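Long-range contacts in IroE protein (Escherichia coli, PDB 2GZS), which hydrolyses the trilactone ring of the siderophore enterobactin and its glucosylated forms, usually once, to give linear trimers: residues A[32-37]-A[69-74]; A[42-47]-A[140-145]. All coordinates share one frame; numbering follows the deposited sequence.

Interaction 1: residues A[32-37]-A[69-74]; sequences AVPNTT and KTPPVI
The ring of P34 overlaps the ring of P71, with P34 CB 3.8 Å from P71 CG. P34 CG faces the backbone, 3.5 Å from P71 O. On its other flank P34 CD meets V73 CG2 at 3.9 Å, and the two side chains cross at about a right angle. V73 CG2 is anti to the carbonyl carbon and lies beside its own backbone N, which turns it to the proline. At the outer end T36 OG1 touches P71 CG at 3.5 Å, a contact between a hydroxyl and a ring carbon.

At the other end A32 and I74 form an antiparallel hydrogen-bonded pair. A32 N donates to I74 O at 2.8 Å, and I74 N donates to A32 O at 2.9 Å. Both bonds are nearly straight. A32 CB and I74 CB stand on the same face of the sheet. Past this pair the prolines P34, P71 and P72 have no backbone N-H to give, and packing takes over.

Strand 26-34 here ends as strand 73-79 begins. Y11 of strand 11-19 packs on A32 and P71, Y43 of strand 43-48 on P34 and V73, and L259 of helix 247-262 on P72 and I74.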
loop_
_atom_site.group_PDB
_atom_site.type_symbol
_atom_site.label_atom_id
_atom_site.label_comp_id
_atom_site.label_asym_id
_atom_site.label_seq_id
_atom_site.Cartn_x
_atom_site.Cartn_y
_atom_site.Cartn_z
ATOM N N ALA A 32 -4.180 8.079 -11.208
ATOM C CA ALA A 32 -5.497 7.908 -11.772
ATOM C C ALA A 32 -6.435 8.814 -10.998
ATOM O O ALA A 32 -6.639 8.645 -9.809
ATOM C CB ALA A 32 -5.977 6.441 -11.732
ATOM N N VAL A 33 -7.034 9.820 -11.694
ATOM C CA VAL A 33 -7.907 10.799 -11.052
ATOM C C VAL A 33 -9.346 10.539 -11.521
ATOM O O VAL A 33 -9.519 10.393 -12.748
ATOM C CB VAL A 33 -7.519 12.237 -11.430
ATOM C CG1 VAL A 33 -8.462 13.231 -10.810
ATOM C CG2 VAL A 33 -6.075 12.587 -10.994
ATOM N N PRO A 34 -10.312 10.470 -10.643
ATOM C CA PRO A 34 -11.701 10.230 -11.079
ATOM C C PRO A 34 -12.182 11.352 -12.019
ATOM O O PRO A 34 -11.781 12.497 -11.877
ATOM C CB PRO A 34 -12.478 10.257 -9.789
ATOM C CG PRO A 34 -11.460 9.900 -8.708
ATOM C CD PRO A 34 -10.207 10.604 -9.164
ATOM N N ASN A 35 -13.013 10.944 -12.969
ATOM C CA ASN A 35 -13.645 11.953 -13.837
ATOM C C ASN A 35 -14.913 12.464 -13.233
ATOM O O ASN A 35 -15.484 13.402 -13.792
ATOM C CB ASN A 35 -13.929 11.311 -15.198
ATOM C CG ASN A 35 -12.689 11.187 -16.026
ATOM O OD1 ASN A 35 -11.602 11.648 -15.613
ATOM N ND2 ASN A 35 -12.763 10.627 -17.227
ATOM N N THR A 36 -15.400 11.847 -12.176
ATOM C CA THR A 36 -16.543 12.429 -11.442
ATOM C C THR A 36 -15.961 13.407 -10.437
ATOM O O THR A 36 -14.824 13.335 -9.931
ATOM C CB THR A 36 -17.392 11.286 -10.918
ATOM O OG1 THR A 36 -16.665 10.370 -10.101
ATOM C CG2 THR A 36 -17.768 10.388 -12.117
ATOM N N THR A 37 -16.738 14.432 -10.139
ATOM C CA THR A 37 -16.269 15.564 -9.314
ATOM C C THR A 37 -15.982 15.159 -7.865
ATOM O O THR A 37 -16.669 14.309 -7.313
ATOM C CB THR A 37 -17.323 16.676 -9.458
ATOM O OG1 THR A 37 -17.271 17.122 -10.838
ATOM C CG2 THR A 37 -17.046 17.888 -8.593
ATOM N N LYS A 69 -19.498 5.110 -5.113
ATOM C CA LYS A 69 -19.341 5.713 -3.812
ATOM C C LYS A 69 -18.459 6.933 -3.976
ATOM O O LYS A 69 -18.810 7.768 -4.834
ATOM C CB LYS A 69 -18.810 4.669 -2.802
ATOM C CG LYS A 69 -19.979 3.720 -2.479
ATOM C CD LYS A 69 -19.562 2.272 -2.308
ATOM C CE LYS A 69 -20.611 1.419 -1.612
ATOM N NZ LYS A 69 -21.214 0.296 -2.382
ATOM N N THR A 70 -17.387 7.100 -3.259
ATOM C CA THR A 70 -16.470 8.222 -3.409
ATOM C C THR A 70 -15.179 7.767 -4.091
ATOM O O THR A 70 -14.279 7.333 -3.372
ATOM C CB THR A 70 -16.154 8.802 -2.023
ATOM O OG1 THR A 70 -17.411 9.187 -1.414
ATOM C CG2 THR A 70 -15.344 10.085 -2.102
ATOM N N PRO A 71 -15.040 7.774 -5.392
ATOM C CA PRO A 71 -13.867 7.169 -6.055
ATOM C C PRO A 71 -12.626 7.900 -5.605
ATOM O O PRO A 71 -12.520 9.123 -5.494
ATOM C CB PRO A 71 -14.133 7.278 -7.567
ATOM C CG PRO A 71 -15.083 8.434 -7.665
ATOM C CD PRO A 71 -15.969 8.329 -6.428
ATOM N N PRO A 72 -11.580 7.095 -5.303
ATOM C CA PRO A 72 -10.323 7.715 -4.880
ATOM C C PRO A 72 -9.388 8.063 -6.024
ATOM O O PRO A 72 -9.446 7.417 -7.075
ATOM C CB PRO A 72 -9.682 6.553 -4.030
ATOM C CG PRO A 72 -10.141 5.339 -4.788
ATOM C CD PRO A 72 -11.554 5.612 -5.224
ATOM N N VAL A 73 -8.482 9.002 -5.740
ATOM C CA VAL A 73 -7.261 9.061 -6.544
ATOM C C VAL A 73 -6.387 7.807 -6.278
ATOM O O VAL A 73 -6.284 7.425 -5.094
ATOM C CB VAL A 73 -6.481 10.340 -6.268
ATOM C CG1 VAL A 73 -5.134 10.462 -6.944
ATOM C CG2 VAL A 73 -7.363 11.559 -6.732
ATOM N N ILE A 74 -5.868 7.251 -7.349
ATOM C CA ILE A 74 -5.061 6.017 -7.195
ATOM C C ILE A 74 -3.655 6.374 -7.637
ATOM O O ILE A 74 -3.429 6.869 -8.760
ATOM C CB ILE A 74 -5.624 4.927 -8.094
ATOM C CG1 ILE A 74 -7.139 4.718 -7.875
ATOM C CG2 ILE A 74 -4.811 3.674 -7.899
ATOM C CD1 ILE A 74 -7.675 3.579 -8.725
#

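Interaction 2: residues A[42-47]-A[140-145]; sequences GYPILY and RQRRGL
Strands 43-47 and 143-145 run parallel, 19° apart, and three backbone bonds join the two segments: I45 N to R142 O, G144 N to I45 O at 2.8 Å, and Y47 N to G144 O at 2.9 Å. I45 thus bonds through both its N and its O, as is usual in parallel pairing.

I45, Y47, R143 and L145 share one face of the sheet. I45 and R143 lie side by side, with I45 CG2 3.7 Å from R143 CG. The same R143 CG is 4.0 Å from Y47 CE2. The Y47 ring and the R143 guanidinium are turned 67° apart. E133 forms a salt bridge with R143 NH2 and a hydrogen bond with Y47 OH. R143 NH1 also bonds to Y164 O, and the guanidinium makes a cation-pi contact with Y164. Farther along, L145 CD1 meets Y47 CB.

The L46 side chain is on the other face, where G144 pairs with it. L46 CG is anti to its backbone N (chi1 -175°), and CD1 reaches across to G144 C at 3.3 Å. G144 has no side chain to block this close approach. At the start of the pair P44 CG sits over the centre of one face of the R142 guanidinium, 3.6 Å above its plane. R142 is bent at chi2 and chi3 and runs alongside P44, which puts its guanidinium flat against this ring carbon.

Strand 73-79 flanks strand 43-48 on its other edge. Helix 117-132 covers Y47 and L145 through L124, and helix 150-161 packs on L145 through F154 and V155.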
loop_
_atom_site.group_PDB
_atom_site.type_symbol
_atom_site.label_atom_id
_atom_site.label_comp_id
_atom_site.label_asym_id
_atom_site.label_seq_id
_atom_site.Cartn_x
_atom_site.Cartn_y
_atom_site.Cartn_z
ATOM N N GLY A 42 -12.566 16.777 -0.720
ATOM C CA GLY A 42 -11.462 16.246 -1.544
ATOM C C GLY A 42 -11.599 14.737 -1.763
ATOM O O GLY A 42 -12.361 14.048 -1.110
ATOM N N TYR A 43 -10.810 14.281 -2.760
ATOM C CA TYR A 43 -10.774 12.850 -3.020
ATOM C C TYR A 43 -9.970 12.094 -1.933
ATOM O O TYR A 43 -8.967 12.659 -1.518
ATOM C CB TYR A 43 -10.116 12.575 -4.341
ATOM C CG TYR A 43 -10.737 13.075 -5.649
ATOM C CD1 TYR A 43 -11.923 12.527 -6.094
ATOM C CD2 TYR A 43 -9.995 14.041 -6.332
ATOM C CE1 TYR A 43 -12.462 13.004 -7.310
ATOM C CE2 TYR A 43 -10.517 14.505 -7.548
ATOM C CZ TYR A 43 -11.703 13.963 -7.944
ATOM O OH TYR A 43 -12.153 14.472 -9.168
ATOM N N PRO A 44 -10.465 10.926 -1.556
ATOM C CA PRO A 44 -9.542 10.014 -0.811
ATOM C C PRO A 44 -8.435 9.655 -1.775
ATOM O O PRO A 44 -8.592 9.759 -2.988
ATOM C CB PRO A 44 -10.387 8.795 -0.561
ATOM C CG PRO A 44 -11.807 9.155 -0.838
ATOM C CD PRO A 44 -11.731 10.291 -1.799
ATOM N N ILE A 45 -7.280 9.145 -1.237
ATOM C CA ILE A 45 -6.226 8.807 -2.179
ATOM C C ILE A 45 -5.496 7.557 -1.662
ATOM O O ILE A 45 -5.255 7.521 -0.444
ATOM C CB ILE A 45 -5.229 9.981 -2.390
ATOM C CG1 ILE A 45 -4.170 9.690 -3.459
ATOM C CG2 ILE A 45 -4.604 10.454 -1.055
ATOM C CD1 ILE A 45 -3.323 10.935 -3.847
ATOM N N LEU A 46 -5.222 6.610 -2.566
ATOM C CA LEU A 46 -4.584 5.373 -2.092
ATOM C C LEU A 46 -3.291 5.201 -2.897
ATOM O O LEU A 46 -3.351 5.139 -4.123
ATOM C CB LEU A 46 -5.554 4.221 -2.291
ATOM C CG LEU A 46 -5.017 2.877 -1.707
ATOM C CD1 LEU A 46 -4.699 2.895 -0.231
ATOM C CD2 LEU A 46 -6.026 1.779 -2.030
ATOM N N TYR A 47 -2.166 5.144 -2.191
ATOM C CA TYR A 47 -0.846 4.895 -2.735
ATOM C C TYR A 47 -0.584 3.376 -2.724
ATOM O O TYR A 47 -0.844 2.796 -1.638
ATOM C CB TYR A 47 0.211 5.623 -1.890
ATOM C CG TYR A 47 0.217 7.141 -2.131
ATOM C CD1 TYR A 47 1.153 7.688 -2.999
ATOM C CD2 TYR A 47 -0.737 7.901 -1.489
ATOM C CE1 TYR A 47 1.184 9.079 -3.255
ATOM C CE2 TYR A 47 -0.698 9.278 -1.747
ATOM C CZ TYR A 47 0.234 9.813 -2.590
ATOM O OH TYR A 47 0.218 11.202 -2.816
ATOM N N ARG A 140 -6.931 14.916 2.981
ATOM C CA ARG A 140 -5.693 14.348 3.570
ATOM C C ARG A 140 -6.008 13.370 4.671
ATOM O O ARG A 140 -5.238 12.444 4.970
ATOM C CB ARG A 140 -4.711 15.441 4.011
ATOM C CG ARG A 140 -4.048 16.087 2.810
ATOM C CD ARG A 140 -3.339 17.369 3.232
ATOM N NE ARG A 140 -2.530 17.940 2.155
ATOM C CZ ARG A 140 -1.744 19.009 2.341
ATOM N NH1 ARG A 140 -1.709 19.592 3.536
ATOM N NH2 ARG A 140 -1.017 19.489 1.334
ATOM N N GLN A 141 -7.167 13.492 5.296
ATOM C CA GLN A 141 -7.506 12.524 6.356
ATOM C C GLN A 141 -7.805 11.160 5.778
ATOM O O GLN A 141 -8.000 10.225 6.554
ATOM C CB GLN A 141 -8.687 13.110 7.143
ATOM C CG GLN A 141 -8.362 14.467 7.786
ATOM C CD GLN A 141 -9.428 14.775 8.832
ATOM O OE1 GLN A 141 -10.375 15.527 8.594
ATOM N NE2 GLN A 141 -9.240 14.131 9.982
ATOM N N ARG A 142 -7.904 11.011 4.470
ATOM C CA ARG A 142 -8.307 9.826 3.758
ATOM C C ARG A 142 -7.148 9.402 2.844
ATOM O O ARG A 142 -7.412 8.893 1.765
ATOM C CB ARG A 142 -9.560 10.058 2.906
ATOM C CG ARG A 142 -10.813 10.391 3.750
ATOM C CD ARG A 142 -11.538 9.118 4.122
ATOM N NE ARG A 142 -12.548 8.634 3.216
ATOM C CZ ARG A 142 -13.520 9.139 2.486
ATOM N NH1 ARG A 142 -13.793 10.441 2.446
ATOM N NH2 ARG A 142 -14.281 8.321 1.743
ATOM N N ARG A 143 -5.929 9.646 3.267
ATOM C CA ARG A 143 -4.742 9.167 2.532
ATOM C C ARG A 143 -4.359 7.772 3.004
ATOM O O ARG A 143 -4.139 7.590 4.200
ATOM C CB ARG A 143 -3.592 10.147 2.751
ATOM C CG ARG A 143 -2.385 9.805 1.881
ATOM C CD ARG A 143 -1.318 10.814 2.150
ATOM N NE ARG A 143 -1.435 12.178 1.564
ATOM C CZ ARG A 143 -1.201 13.263 2.311
ATOM N NH1 ARG A 143 -0.832 13.273 3.595
ATOM N NH2 ARG A 143 -1.293 14.478 1.799
ATOM N N GLY A 144 -4.311 6.842 2.050
ATOM C CA GLY A 144 -3.994 5.437 2.464
ATOM C C GLY A 144 -2.825 4.927 1.645
ATOM O O GLY A 144 -2.356 5.445 0.666
ATOM N N LEU A 145 -2.279 3.795 2.196
ATOM C CA LEU A 145 -1.108 3.097 1.644
ATOM C C LEU A 145 -1.436 1.602 1.574
ATOM O O LEU A 145 -1.920 1.096 2.601
ATOM C CB LEU A 145 0.098 3.376 2.566
ATOM C CG LEU A 145 1.395 2.593 2.104
ATOM C CD1 LEU A 145 1.933 3.171 0.813
ATOM C CD2 LEU A 145 2.408 2.750 3.226
#

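In the fold
Interactions 1 and 2 lie in one mixed sheet, their centres about 11 Å apart. The strand order there is 26-34, 73-79, 43-48, 143-148. Strand 73-79 joins the two contacts: V73 N probably bonds to P44 O and V73 O to L46 N, 2.9 Å in each case. Along the chain the segments alternate as 32-37, 42-47, 69-74 and 140-145, so strand 73-79 is inserted between two strands that follow each other in sequence. Interaction 1 is antiparallel and interaction 2 parallel, as expected at this end of an alpha/beta-hydrolase sheet. Both are away from the ligand pocket, but strand 143-148 leads directly to the active-site S149.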